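Local atomic coordinates of glycinin A3B4 subunit (Glycine max, PDB entry 2D5F), a protein that probably serves as a storage protein of soybean seeds, an 11S globulin of the cupin family whose subunits assemble into a hexamer. Residues B[34-39]-B[173-178]; B[208-213]-B[219-224]; B[332-335]-B[339-342]; B[466-471]-B[476-481]. All coordinates share one frame; numbering follows the deposited sequence.

Interaction 1: residues B[34-39]-B[173-178]; sequences NSQHPE and HPETMQ
Ser-35 grips the carboxylate of Glu-175 at the centre of this contact, which joins a type I beta turn (Asn-34 to His-37) to the short 3-10 turn 174-176. An Asx turn firms up the first of these: Asn-34 OD1 accepts from Gln-36 N at 2.7 Å. The tight part is a two-donor grip on one oxygen. Ser-35 N reaches Glu-175 OE1 at 3.0 Å in a nearly straight bond (167°) that comes from above the carboxylate plane. Glu-175 can offer this oxygen because its CG sits between backbone N and carbonyl carbon (chi1 77°) and the chain then bends at chi2 (-88°). Glu-175 CB and CG lie against the amide of Asn-34, whose OD1 is 3.3 Å from Glu-175 CG. The solvent side is looser. Gln-36, exposed and extended beyond CG, runs antiparallel past Glu-175, and its NE2 stays 4.0 Å from Glu-175 CB. Nearby, Asn-34 N is bonded to Asp-20, and Thr-176 O accepts from Gln-10 of a second subunit, so the loop 173-178 also takes part in an interface. The second donor is the hydroxyl: Ser-35 OG gives its proton to the anti lone pair of Glu-175 OE1 at 2.8 Å.

Interaction 2: residues B[208-213]-B[219-224]; sequences FSKHFL and TNEDTA
Lys-210 starts with CG between its backbone N and carbonyl carbon (chi1 64°), runs straight to CE and then bends at chi4 (52°), which turns NZ onto the carboxylate of Glu-221. Glu-221 leaves its own helix with CG anti to the carbonyl carbon (chi1 -61°) and stays extended; the two side chains cross at about a right angle. Their ends form a salt bridge of 2.6 Å between Lys-210 NZ and Glu-221 OE2, NZ meeting OE2 almost along the CD-OE2 bond. The other oxygen, Glu-221 OE1, lies at the edge of the His-211 imidazole, close to its plane and 3.3 Å from His-211 CD2. Beside these charged ends the consecutive helices 210-216 and 221-226 pack closely: Ala-224 CB is 3.2 Å from Lys-210 O and 3.9 Å from Leu-213 CB, so the methyl sits close against the carbonyl of Lys-210. Ser-209 OG caps the first helix by accepting from Phe-212 N. Such helical pairs form the arms of 11S globulin subunits, and here Phe-208 packs on Val-404 and Phe-212 on Arg-402 of a second subunit. The chemistry is that of a salt bridge at the exposed edge beside methyl packing, and the carboxylate could slightly favour a protonated His-211, though its charge is probably largely met by Lys-210.

Interaction 3: residues B[332-335]-B[339-342]; sequences HENI and SRAD
Arg-340 holds its guanidinium with one face beneath a backbone carbonyl, Asn-334 O lying 3.6 Å from Arg-340 CZ, while the carboxylate oxygen Glu-333 OE2 approaches the group obliquely. The carboxylate and guanidinium planes are turned 49° apart, so the ion pair is not the coplanar, two-oxygen kind. A single oxygen takes both terminal nitrogens instead: Glu-333 OE2 lies 3.0 Å from Arg-340 NH2 and 3.2 Å from Arg-340 NH1, both weak hydrogen bonds within the salt bridge. Glu-333 reaches this spot through a bend at chi2 (72°), and its side chain crosses that of Arg-340 at about a right angle. The arginine, extended from CG to NE, passes Asn-334 at an oblique angle, the asparagine CB lying 3.6 Å from Arg-340 NE. In the fold this is the junction of the two cupin barrels. Strand 332-334 is the outermost strand, within this chain, of a sheet of the first barrel, bonded to Val-122, and soon after Arg-340 the chain enters strand 343-345 of the second. The stronger partner of Glu-333 is Lys-330 of the same chain, salt-bridged to OE1. Lys-330 of a third subunit makes only a long, weak ion pair with OE2 and packs on Arg-340. The buried carboxylate thus gathers several positive groups, which probably keep it ionised. Because OE2 is shared by both arginine nitrogens at bent angles, the pairing is best read as electrostatic, with the carbonyl oxygen of Asn-334 lying over one guanidinium face, and it joins the end of strand 332-334 to the linker between the barrels, beside a third subunit.

Interaction 4: residues B[466-471]-B[476-481]; sequences VLSNSY and SQVRQL
A helical hairpin near the C-terminus, helices 464-471 and 475-483 joined by a short linker, is held at this point by Val-478 set against Leu-467 and Ser-468. It belongs to the helical arm of the second cupin domain, lying between strands 452-454 and 490-491. The valine carries the contact with both methyls. CG1, anti to the backbone N (chi1 170°), faces the leucine, with Val-478 CG1 to Leu-467 CD2 at 3.9 Å and to Leu-467 CB at 4.0 Å. The two side chains run at a slant to each other. CG2 points to the serine, and Val-478 CG2 comes 3.3 Å from Ser-468 OG. That hydroxyl also makes weak hydrogen bonds to Leu-473 O in the linker and to Ser-464 O one turn back. The interface is therefore apolar packing, without a polar bond between the two segments here. The arm also serves the assembly: Tyr-471 OH bonds to Leu-165 O, and Arg-479 NH2 to Leu-107 O, both of a fourth subunit. Within helix 464-471, Ser-470 uses both its N and OG on Val-466 O, one turn back, reaching it from opposite faces of its carbonyl plane, with Ser-470 OG to Val-466 O at 2.7 Å.

In the fold
The four contacts follow one another along the chain and do not touch. Interactions 2 and 4, the two helical arms, lie on opposite sides of the chain's centre, their centres 76 Å apart. Between subunits they meet: Thr-223 of interaction 2 bonds weakly to Gln-477 of a neighbouring subunit, a residue of its interaction 4, consistent with head-to-tail joining of the copies. Interactions 1 and 3 lie on opposite sides of the chain's centre, 32 Å apart between centres. Interaction 3, at the junction of the cupin barrels, faces a third subunit. The carbonate pocket (Arg-50, His-58, Tyr-131, Thr-133, Ala-143) takes no residue from any of these contacts, each of which has residues within reach of another subunit.

Interaction 1: residues B[34-39]-B[173-178]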
loop_
_atom_site.group_PDB
_atom_site.type_symbol
_atom_site.label_atom_id
_atom_site.label_comp_id
_atom_site.label_asym_id
_atom_site.label_seq_id
_atom_site.Cartn_x
_atom_site.Cartn_y
_atom_site.Cartn_z
ATOM N N ASN B 34 -17.748 20.989 -26.556
ATOM C CA ASN B 34 -16.721 20.539 -27.495
ATOM C C ASN B 34 -15.421 20.328 -26.708
ATOM O O ASN B 34 -14.940 21.246 -26.039
ATOM C CB ASN B 34 -16.502 21.601 -28.578
ATOM C CG ASN B 34 -15.623 21.108 -29.708
ATOM O OD1 ASN B 34 -14.563 20.526 -29.479
ATOM N ND2 ASN B 34 -16.058 21.346 -30.941
ATOM N N SER B 35 -14.844 19.136 -26.795
ATOM C CA SER B 35 -13.617 18.854 -26.052
ATOM C C SER B 35 -12.399 19.625 -26.572
ATOM O O SER B 35 -11.334 19.593 -25.960
ATOM C CB SER B 35 -13.320 17.349 -26.074
ATOM O OG SER B 35 -13.093 16.901 -27.397
ATOM N N GLN B 36 -12.559 20.337 -27.683
ATOM C CA GLN B 36 -11.444 21.076 -28.254
ATOM C C GLN B 36 -11.280 22.523 -27.799
ATOM O O GLN B 36 -10.383 23.220 -28.262
ATOM C CB GLN B 36 -11.491 20.976 -29.779
ATOM C CG GLN B 36 -11.115 19.577 -30.265
ATOM C CD GLN B 36 -11.415 19.346 -31.730
ATOM O OE1 GLN B 36 -11.046 18.315 -32.294
ATOM N NE2 GLN B 36 -12.097 20.299 -32.355
ATOM N N HIS B 37 -12.142 22.981 -26.897
ATOM C CA HIS B 37 -11.997 24.328 -26.358
ATOM C C HIS B 37 -10.646 24.313 -25.652
ATOM O O HIS B 37 -10.339 23.368 -24.917
ATOM C CB HIS B 37 -13.084 24.634 -25.319
ATOM C CG HIS B 37 -14.392 25.045 -25.915
ATOM N ND1 HIS B 37 -15.513 24.243 -25.881
ATOM C CD2 HIS B 37 -14.750 26.166 -26.582
ATOM C CE1 HIS B 37 -16.505 24.854 -26.504
ATOM N NE2 HIS B 37 -16.068 26.022 -26.939
ATOM N N PRO B 38 -9.819 25.346 -25.862
ATOM C CA PRO B 38 -8.515 25.346 -25.192
ATOM C C PRO B 38 -8.553 25.156 -23.674
ATOM O O PRO B 38 -7.651 24.537 -23.106
ATOM C CB PRO B 38 -7.886 26.686 -25.624
ATOM C CG PRO B 38 -9.042 27.490 -26.185
ATOM C CD PRO B 38 -9.918 26.456 -26.823
ATOM N N GLU B 39 -9.590 25.668 -23.019
ATOM C CA GLU B 39 -9.702 25.533 -21.566
ATOM C C GLU B 39 -9.838 24.061 -21.174
ATOM O O GLU B 39 -9.181 23.585 -20.236
ATOM C CB GLU B 39 -10.912 26.324 -21.041
ATOM C CG GLU B 39 -10.879 27.808 -21.392
ATOM C CD GLU B 39 -11.574 28.142 -22.711
ATOM O OE1 GLU B 39 -11.542 27.323 -23.654
ATOM O OE2 GLU B 39 -12.148 29.245 -22.808
ATOM N N HIS B 173 -20.137 13.332 -29.436
ATOM C CA HIS B 173 -19.004 14.243 -29.496
ATOM C C HIS B 173 -18.561 14.290 -30.947
ATOM O O HIS B 173 -17.582 13.655 -31.335
ATOM C CB HIS B 173 -17.874 13.747 -28.584
ATOM C CG HIS B 173 -18.323 13.470 -27.182
ATOM N ND1 HIS B 173 -18.851 12.256 -26.797
ATOM C CD2 HIS B 173 -18.388 14.271 -26.093
ATOM C CE1 HIS B 173 -19.226 12.322 -25.530
ATOM N NE2 HIS B 173 -18.957 13.536 -25.081
ATOM N N PRO B 174 -19.299 15.048 -31.775
ATOM C CA PRO B 174 -19.034 15.210 -33.205
ATOM C C PRO B 174 -17.653 15.740 -33.546
ATOM O O PRO B 174 -17.091 15.396 -34.587
ATOM C CB PRO B 174 -20.152 16.147 -33.655
ATOM C CG PRO B 174 -20.399 16.976 -32.448
ATOM C CD PRO B 174 -20.388 15.944 -31.348
ATOM N N GLU B 175 -17.097 16.570 -32.673
ATOM C CA GLU B 175 -15.780 17.124 -32.931
ATOM C C GLU B 175 -14.727 16.032 -33.114
ATOM O O GLU B 175 -13.660 16.291 -33.666
ATOM C CB GLU B 175 -15.356 18.070 -31.800
ATOM C CG GLU B 175 -14.891 17.392 -30.513
ATOM C CD GLU B 175 -16.018 17.080 -29.546
ATOM O OE1 GLU B 175 -15.704 16.777 -28.374
ATOM O OE2 GLU B 175 -17.205 17.133 -29.943
ATOM N N THR B 176 -15.028 14.812 -32.671
ATOM C CA THR B 176 -14.077 13.705 -32.796
ATOM C C THR B 176 -14.130 12.997 -34.149
ATOM O O THR B 176 -13.223 12.235 -34.489
ATOM C CB THR B 176 -14.294 12.620 -31.708
ATOM O OG1 THR B 176 -15.584 12.018 -31.876
ATOM C CG2 THR B 176 -14.180 13.222 -30.312
ATOM N N MET B 177 -15.184 13.237 -34.920
ATOM C CA MET B 177 -15.308 12.582 -36.216
ATOM C C MET B 177 -14.371 13.158 -37.264
ATOM O O MET B 177 -14.339 12.691 -38.404
ATOM C CB MET B 177 -16.753 12.639 -36.714
ATOM C CG MET B 177 -17.710 11.799 -35.876
ATOM S SD MET B 177 -16.945 10.253 -35.300
ATOM C CE MET B 177 -16.474 9.483 -36.864
ATOM N N GLN B 178 -13.602 14.167 -36.874
ATOM C CA GLN B 178 -12.650 14.777 -37.788
ATOM C C GLN B 178 -11.256 14.190 -37.574
ATOM O O GLN B 178 -11.014 13.016 -37.859
ATOM C CB GLN B 178 -12.615 16.294 -37.592
ATOM C CG GLN B 178 -11.542 16.979 -38.420
ATOM C CD GLN B 178 -11.424 16.383 -39.813
ATOM O OE1 GLN B 178 -12.413 16.278 -40.543
ATOM N NE2 GLN B 178 -10.209 15.989 -40.189
#

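Interaction 2: residues B[208-213]-B[219-224]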
loop_
_atom_site.group_PDB
_atom_site.type_symbol
_atom_site.label_atom_id
_atom_site.label_comp_id
_atom_site.label_asym_id
_atom_site.label_seq_id
_atom_site.Cartn_x
_atom_site.Cartn_y
_atom_site.Cartn_z
ATOM N N PHE B 208 -21.401 -6.734 -35.674
ATOM C CA PHE B 208 -21.318 -8.175 -35.890
ATOM C C PHE B 208 -22.533 -8.627 -36.703
ATOM O O PHE B 208 -23.597 -8.014 -36.627
ATOM C CB PHE B 208 -21.315 -8.909 -34.546
ATOM C CG PHE B 208 -20.092 -8.652 -33.712
ATOM C CD1 PHE B 208 -18.930 -9.396 -33.910
ATOM C CD2 PHE B 208 -20.099 -7.661 -32.730
ATOM C CE1 PHE B 208 -17.792 -9.159 -33.144
ATOM C CE2 PHE B 208 -18.969 -7.414 -31.958
ATOM C CZ PHE B 208 -17.811 -8.165 -32.166
ATOM N N SER B 209 -22.374 -9.700 -37.470
ATOM C CA SER B 209 -23.469 -10.227 -38.283
ATOM C C SER B 209 -24.450 -10.974 -37.387
ATOM O O SER B 209 -24.046 -11.557 -36.379
ATOM C CB SER B 209 -22.926 -11.193 -39.334
ATOM O OG SER B 209 -22.455 -12.379 -38.718
ATOM N N LYS B 210 -25.732 -10.973 -37.751
ATOM C CA LYS B 210 -26.727 -11.672 -36.940
ATOM C C LYS B 210 -26.405 -13.155 -36.839
ATOM O O LYS B 210 -26.676 -13.791 -35.822
ATOM C CB LYS B 210 -28.143 -11.493 -37.509
ATOM C CG LYS B 210 -28.382 -12.101 -38.888
ATOM C CD LYS B 210 -29.852 -11.937 -39.309
ATOM C CE LYS B 210 -30.043 -12.181 -40.800
ATOM N NZ LYS B 210 -29.442 -13.477 -41.215
ATOM N N HIS B 211 -25.820 -13.705 -37.893
ATOM C CA HIS B 211 -25.473 -15.116 -37.886
ATOM C C HIS B 211 -24.460 -15.427 -36.791
ATOM O O HIS B 211 -24.604 -16.412 -36.061
ATOM C CB HIS B 211 -24.892 -15.537 -39.233
ATOM C CG HIS B 211 -24.429 -16.959 -39.263
ATOM N ND1 HIS B 211 -23.129 -17.315 -39.548
ATOM C CD2 HIS B 211 -25.090 -18.116 -39.010
ATOM C CE1 HIS B 211 -23.006 -18.629 -39.469
ATOM N NE2 HIS B 211 -24.181 -19.139 -39.145
ATOM N N PHE B 212 -23.429 -14.593 -36.687
ATOM C CA PHE B 212 -22.399 -14.810 -35.679
ATOM C C PHE B 212 -22.924 -14.530 -34.276
ATOM O O PHE B 212 -22.564 -15.227 -33.325
ATOM C CB PHE B 212 -21.169 -13.944 -35.961
ATOM C CG PHE B 212 -20.017 -14.222 -35.036
ATOM C CD1 PHE B 212 -19.805 -13.435 -33.910
ATOM C CD2 PHE B 212 -19.167 -15.296 -35.273
ATOM C CE1 PHE B 212 -18.757 -13.715 -33.030
ATOM C CE2 PHE B 212 -18.117 -15.585 -34.399
ATOM C CZ PHE B 212 -17.916 -14.789 -33.274
ATOM N N LEU B 213 -23.772 -13.515 -34.141
ATOM C CA LEU B 213 -24.333 -13.208 -32.834
ATOM C C LEU B 213 -25.227 -14.372 -32.441
ATOM O O LEU B 213 -25.257 -14.781 -31.278
ATOM C CB LEU B 213 -25.146 -11.909 -32.870
ATOM C CG LEU B 213 -24.341 -10.614 -33.054
ATOM C CD1 LEU B 213 -25.268 -9.410 -32.934
ATOM C CD2 LEU B 213 -23.231 -10.532 -31.998
ATOM N N THR B 219 -28.586 -18.243 -29.709
ATOM C CA THR B 219 -29.952 -17.782 -29.883
ATOM C C THR B 219 -30.332 -17.918 -31.354
ATOM O O THR B 219 -29.513 -18.336 -32.171
ATOM C CB THR B 219 -30.076 -16.308 -29.456
ATOM O OG1 THR B 219 -31.445 -15.904 -29.521
ATOM C CG2 THR B 219 -29.247 -15.417 -30.372
ATOM N N ASN B 220 -31.573 -17.581 -31.691
ATOM C CA ASN B 220 -32.022 -17.655 -33.079
ATOM C C ASN B 220 -31.628 -16.362 -33.790
ATOM O O ASN B 220 -31.380 -15.347 -33.139
ATOM C CB ASN B 220 -33.538 -17.853 -33.143
ATOM C CG ASN B 220 -34.286 -16.890 -32.252
ATOM O OD1 ASN B 220 -34.222 -16.984 -31.024
ATOM N ND2 ASN B 220 -34.995 -15.946 -32.865
ATOM N N GLU B 221 -31.571 -16.393 -35.119
ATOM C CA GLU B 221 -31.185 -15.210 -35.885
ATOM C C GLU B 221 -32.178 -14.062 -35.790
ATOM O O GLU B 221 -31.835 -12.916 -36.073
ATOM C CB GLU B 221 -30.945 -15.576 -37.350
ATOM C CG GLU B 221 -29.832 -16.592 -37.527
ATOM C CD GLU B 221 -29.165 -16.504 -38.879
ATOM O OE1 GLU B 221 -28.268 -17.331 -39.147
ATOM O OE2 GLU B 221 -29.527 -15.609 -39.673
ATOM N N ASP B 222 -33.409 -14.365 -35.397
ATOM C CA ASP B 222 -34.413 -13.320 -35.247
ATOM C C ASP B 222 -34.010 -12.458 -34.054
ATOM O O ASP B 222 -33.976 -11.229 -34.142
ATOM C CB ASP B 222 -35.794 -13.921 -34.990
ATOM C CG ASP B 222 -36.818 -12.869 -34.607
ATOM O OD1 ASP B 222 -37.186 -12.048 -35.479
ATOM O OD2 ASP B 222 -37.245 -12.852 -33.428
ATOM N N THR B 223 -33.710 -13.118 -32.938
ATOM C CA THR B 223 -33.294 -12.427 -31.723
ATOM C C THR B 223 -31.983 -11.689 -31.993
ATOM O O THR B 223 -31.827 -10.526 -31.625
ATOM C CB THR B 223 -33.078 -13.420 -30.560
ATOM O OG1 THR B 223 -34.311 -14.086 -30.264
ATOM C CG2 THR B 223 -32.590 -12.695 -29.310
ATOM N N ALA B 224 -31.054 -12.370 -32.657
ATOM C CA ALA B 224 -29.751 -11.797 -32.973
ATOM C C ALA B 224 -29.853 -10.545 -33.840
ATOM O O ALA B 224 -29.082 -9.601 -33.659
ATOM C CB ALA B 224 -28.869 -12.839 -33.655
#

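Interaction 3: residues B[332-335]-B[339-342]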
loop_
_atom_site.group_PDB
_atom_site.type_symbol
_atom_site.label_atom_id
_atom_site.label_comp_id
_atom_site.label_asym_id
_atom_site.label_seq_id
_atom_site.Cartn_x
_atom_site.Cartn_y
_atom_site.Cartn_z
ATOM N N HIS B 332 -21.854 5.979 -5.535
ATOM C CA HIS B 332 -22.694 7.160 -5.473
ATOM C C HIS B 332 -22.717 7.699 -4.052
ATOM O O HIS B 332 -22.640 6.942 -3.080
ATOM C CB HIS B 332 -24.102 6.834 -5.994
ATOM C CG HIS B 332 -25.158 6.809 -4.936
ATOM N ND1 HIS B 332 -26.199 7.711 -4.911
ATOM C CD2 HIS B 332 -25.331 6.001 -3.865
ATOM C CE1 HIS B 332 -26.966 7.462 -3.867
ATOM N NE2 HIS B 332 -26.463 6.430 -3.215
ATOM N N GLU B 333 -22.800 9.018 -3.941
ATOM C CA GLU B 333 -22.801 9.686 -2.654
ATOM C C GLU B 333 -23.475 11.045 -2.807
ATOM O O GLU B 333 -23.300 11.713 -3.828
ATOM C CB GLU B 333 -21.353 9.900 -2.198
ATOM C CG GLU B 333 -21.189 10.289 -0.741
ATOM C CD GLU B 333 -21.471 9.126 0.191
ATOM O OE1 GLU B 333 -20.922 8.032 -0.058
ATOM O OE2 GLU B 333 -22.233 9.299 1.165
ATOM N N ASN B 334 -24.245 11.461 -1.807
ATOM C CA ASN B 334 -24.861 12.774 -1.887
ATOM C C ASN B 334 -23.754 13.774 -1.598
ATOM O O ASN B 334 -22.912 13.530 -0.736
ATOM C CB ASN B 334 -25.952 12.965 -0.840
ATOM C CG ASN B 334 -26.545 14.361 -0.890
ATOM O OD1 ASN B 334 -27.414 14.650 -1.720
ATOM N ND2 ASN B 334 -26.052 15.248 -0.027
ATOM N N ILE B 335 -23.737 14.890 -2.317
ATOM C CA ILE B 335 -22.708 15.899 -2.071
ATOM C C ILE B 335 -23.297 17.266 -1.732
ATOM O O ILE B 335 -22.659 18.062 -1.046
ATOM C CB ILE B 335 -21.772 16.079 -3.298
ATOM C CG1 ILE B 335 -20.566 16.947 -2.915
ATOM C CG2 ILE B 335 -22.532 16.751 -4.444
ATOM C CD1 ILE B 335 -19.569 17.169 -4.051
ATOM N N SER B 339 -26.477 19.522 5.357
ATOM C CA SER B 339 -25.866 18.858 6.508
ATOM C C SER B 339 -24.514 18.183 6.249
ATOM O O SER B 339 -23.822 17.807 7.194
ATOM C CB SER B 339 -26.844 17.836 7.099
ATOM O OG SER B 339 -27.077 16.757 6.212
ATOM N N ARG B 340 -24.133 18.033 4.985
ATOM C CA ARG B 340 -22.855 17.402 4.654
ATOM C C ARG B 340 -21.705 18.401 4.526
ATOM O O ARG B 340 -20.589 18.035 4.150
ATOM C CB ARG B 340 -22.987 16.595 3.362
ATOM C CG ARG B 340 -23.600 15.218 3.568
ATOM C CD ARG B 340 -24.010 14.586 2.250
ATOM N NE ARG B 340 -24.470 13.212 2.433
ATOM C CZ ARG B 340 -23.665 12.155 2.490
ATOM N NH1 ARG B 340 -22.352 12.309 2.372
ATOM N NH2 ARG B 340 -24.173 10.939 2.672
ATOM N N ALA B 341 -21.979 19.655 4.857
ATOM C CA ALA B 341 -20.976 20.712 4.772
ATOM C C ALA B 341 -19.717 20.427 5.593
ATOM O O ALA B 341 -19.793 19.977 6.740
ATOM C CB ALA B 341 -21.592 22.039 5.213
ATOM N N ASP B 342 -18.561 20.711 5.000
ATOM C CA ASP B 342 -17.283 20.506 5.669
ATOM C C ASP B 342 -16.759 21.833 6.209
ATOM O O ASP B 342 -16.022 21.863 7.194
ATOM C CB ASP B 342 -16.290 19.863 4.702
ATOM C CG ASP B 342 -16.679 18.437 4.351
ATOM O OD1 ASP B 342 -16.423 18.003 3.211
ATOM O OD2 ASP B 342 -17.246 17.743 5.226
#

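Interaction 4: residues B[466-471]-B[476-481]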
loop_
_atom_site.group_PDB
_atom_site.type_symbol
_atom_site.label_atom_id
_atom_site.label_comp_id
_atom_site.label_asym_id
_atom_site.label_seq_id
_atom_site.Cartn_x
_atom_site.Cartn_y
_atom_site.Cartn_z
ATOM N N VAL B 466 8.040 38.262 8.077
ATOM C CA VAL B 466 8.224 37.863 6.688
ATOM C C VAL B 466 7.146 38.615 5.921
ATOM O O VAL B 466 7.393 39.134 4.840
ATOM C CB VAL B 466 8.048 36.336 6.474
ATOM C CG1 VAL B 466 7.939 36.028 4.984
ATOM C CG2 VAL B 466 9.244 35.591 7.050
ATOM N N LEU B 467 5.959 38.689 6.512
ATOM C CA LEU B 467 4.831 39.393 5.909
ATOM C C LEU B 467 5.113 40.902 5.817
ATOM O O LEU B 467 4.835 41.530 4.795
ATOM C CB LEU B 467 3.568 39.143 6.740
ATOM C CG LEU B 467 2.495 38.143 6.268
ATOM C CD1 LEU B 467 3.084 37.059 5.390
ATOM C CD2 LEU B 467 1.810 37.547 7.487
ATOM N N SER B 468 5.666 41.476 6.882
ATOM C CA SER B 468 5.974 42.909 6.897
ATOM C C SER B 468 6.912 43.287 5.766
ATOM O O SER B 468 6.644 44.213 5.008
ATOM C CB SER B 468 6.613 43.316 8.227
ATOM O OG SER B 468 5.641 43.382 9.255
ATOM N N ASN B 469 8.018 42.563 5.665
ATOM C CA ASN B 469 9.007 42.816 4.629
ATOM C C ASN B 469 8.521 42.439 3.229
ATOM O O ASN B 469 9.009 42.975 2.231
ATOM C CB ASN B 469 10.296 42.067 4.973
ATOM C CG ASN B 469 11.039 42.703 6.140
ATOM O OD1 ASN B 469 11.694 43.731 5.980
ATOM N ND2 ASN B 469 10.924 42.103 7.323
ATOM N N SER B 470 7.559 41.525 3.150
ATOM C CA SER B 470 7.038 41.110 1.858
ATOM C C SER B 470 6.105 42.151 1.259
ATOM O O SER B 470 6.189 42.452 0.070
ATOM C CB SER B 470 6.291 39.770 1.980
ATOM O OG SER B 470 7.193 38.695 2.182
ATOM N N TYR B 471 5.224 42.701 2.089
ATOM C CA TYR B 471 4.242 43.682 1.634
ATOM C C TYR B 471 4.464 45.102 2.151
ATOM O O TYR B 471 3.635 45.986 1.917
ATOM C CB TYR B 471 2.833 43.235 2.037
ATOM C CG TYR B 471 2.455 41.843 1.574
ATOM C CD1 TYR B 471 2.483 40.758 2.455
ATOM C CD2 TYR B 471 2.060 41.611 0.257
ATOM C CE1 TYR B 471 2.125 39.471 2.032
ATOM C CE2 TYR B 471 1.701 40.334 -0.176
ATOM C CZ TYR B 471 1.735 39.266 0.714
ATOM O OH TYR B 471 1.376 38.002 0.283
ATOM N N SER B 476 1.228 46.317 13.218
ATOM C CA SER B 476 -0.196 46.308 13.542
ATOM C C SER B 476 -1.024 45.839 12.349
ATOM O O SER B 476 -1.965 45.067 12.511
ATOM C CB SER B 476 -0.662 47.701 13.991
ATOM O OG SER B 476 -0.508 48.659 12.958
ATOM N N GLN B 477 -0.676 46.306 11.153
ATOM C CA GLN B 477 -1.400 45.904 9.949
ATOM C C GLN B 477 -1.306 44.387 9.769
ATOM O O GLN B 477 -2.307 43.727 9.503
ATOM C CB GLN B 477 -0.828 46.606 8.708
ATOM C CG GLN B 477 -1.114 48.100 8.629
ATOM C CD GLN B 477 -0.526 48.740 7.380
ATOM O OE1 GLN B 477 0.692 48.768 7.200
ATOM N NE2 GLN B 477 -1.392 49.255 6.509
ATOM N N VAL B 478 -0.100 43.843 9.918
ATOM C CA VAL B 478 0.117 42.405 9.780
ATOM C C VAL B 478 -0.715 41.651 10.806
ATOM O O VAL B 478 -1.381 40.661 10.487
ATOM C CB VAL B 478 1.609 42.038 9.978
ATOM C CG1 VAL B 478 1.774 40.520 10.078
ATOM C CG2 VAL B 478 2.431 42.572 8.815
ATOM N N ARG B 479 -0.676 42.133 12.042
ATOM C CA ARG B 479 -1.425 41.523 13.129
ATOM C C ARG B 479 -2.913 41.425 12.814
ATOM O O ARG B 479 -3.548 40.409 13.093
ATOM C CB ARG B 479 -1.211 42.330 14.411
ATOM C CG ARG B 479 -2.291 42.156 15.459
ATOM C CD ARG B 479 -1.805 42.677 16.789
ATOM N NE ARG B 479 -0.782 41.793 17.333
ATOM C CZ ARG B 479 -1.048 40.643 17.940
ATOM N NH1 ARG B 479 -2.306 40.246 18.088
ATOM N NH2 ARG B 479 -0.059 39.881 18.379
ATOM N N GLN B 480 -3.465 42.482 12.230
ATOM C CA GLN B 480 -4.882 42.504 11.892
ATOM C C GLN B 480 -5.191 41.498 10.780
ATOM O O GLN B 480 -6.280 40.928 10.736
ATOM C CB GLN B 480 -5.298 43.922 11.473
ATOM C CG GLN B 480 -5.477 44.120 9.977
ATOM C CD GLN B 480 -6.936 44.225 9.589
ATOM O OE1 GLN B 480 -7.774 43.466 10.073
ATOM N NE2 GLN B 480 -7.248 45.170 8.711
ATOM N N LEU B 481 -4.231 41.283 9.884
ATOM C CA LEU B 481 -4.406 40.334 8.788
ATOM C C LEU B 481 -4.395 38.901 9.297
ATOM O O LEU B 481 -5.215 38.080 8.884
ATOM C CB LEU B 481 -3.290 40.481 7.754
ATOM C CG LEU B 481 -3.557 41.251 6.461
ATOM C CD1 LEU B 481 -2.388 41.007 5.513
ATOM C CD2 LEU B 481 -4.864 40.787 5.816
#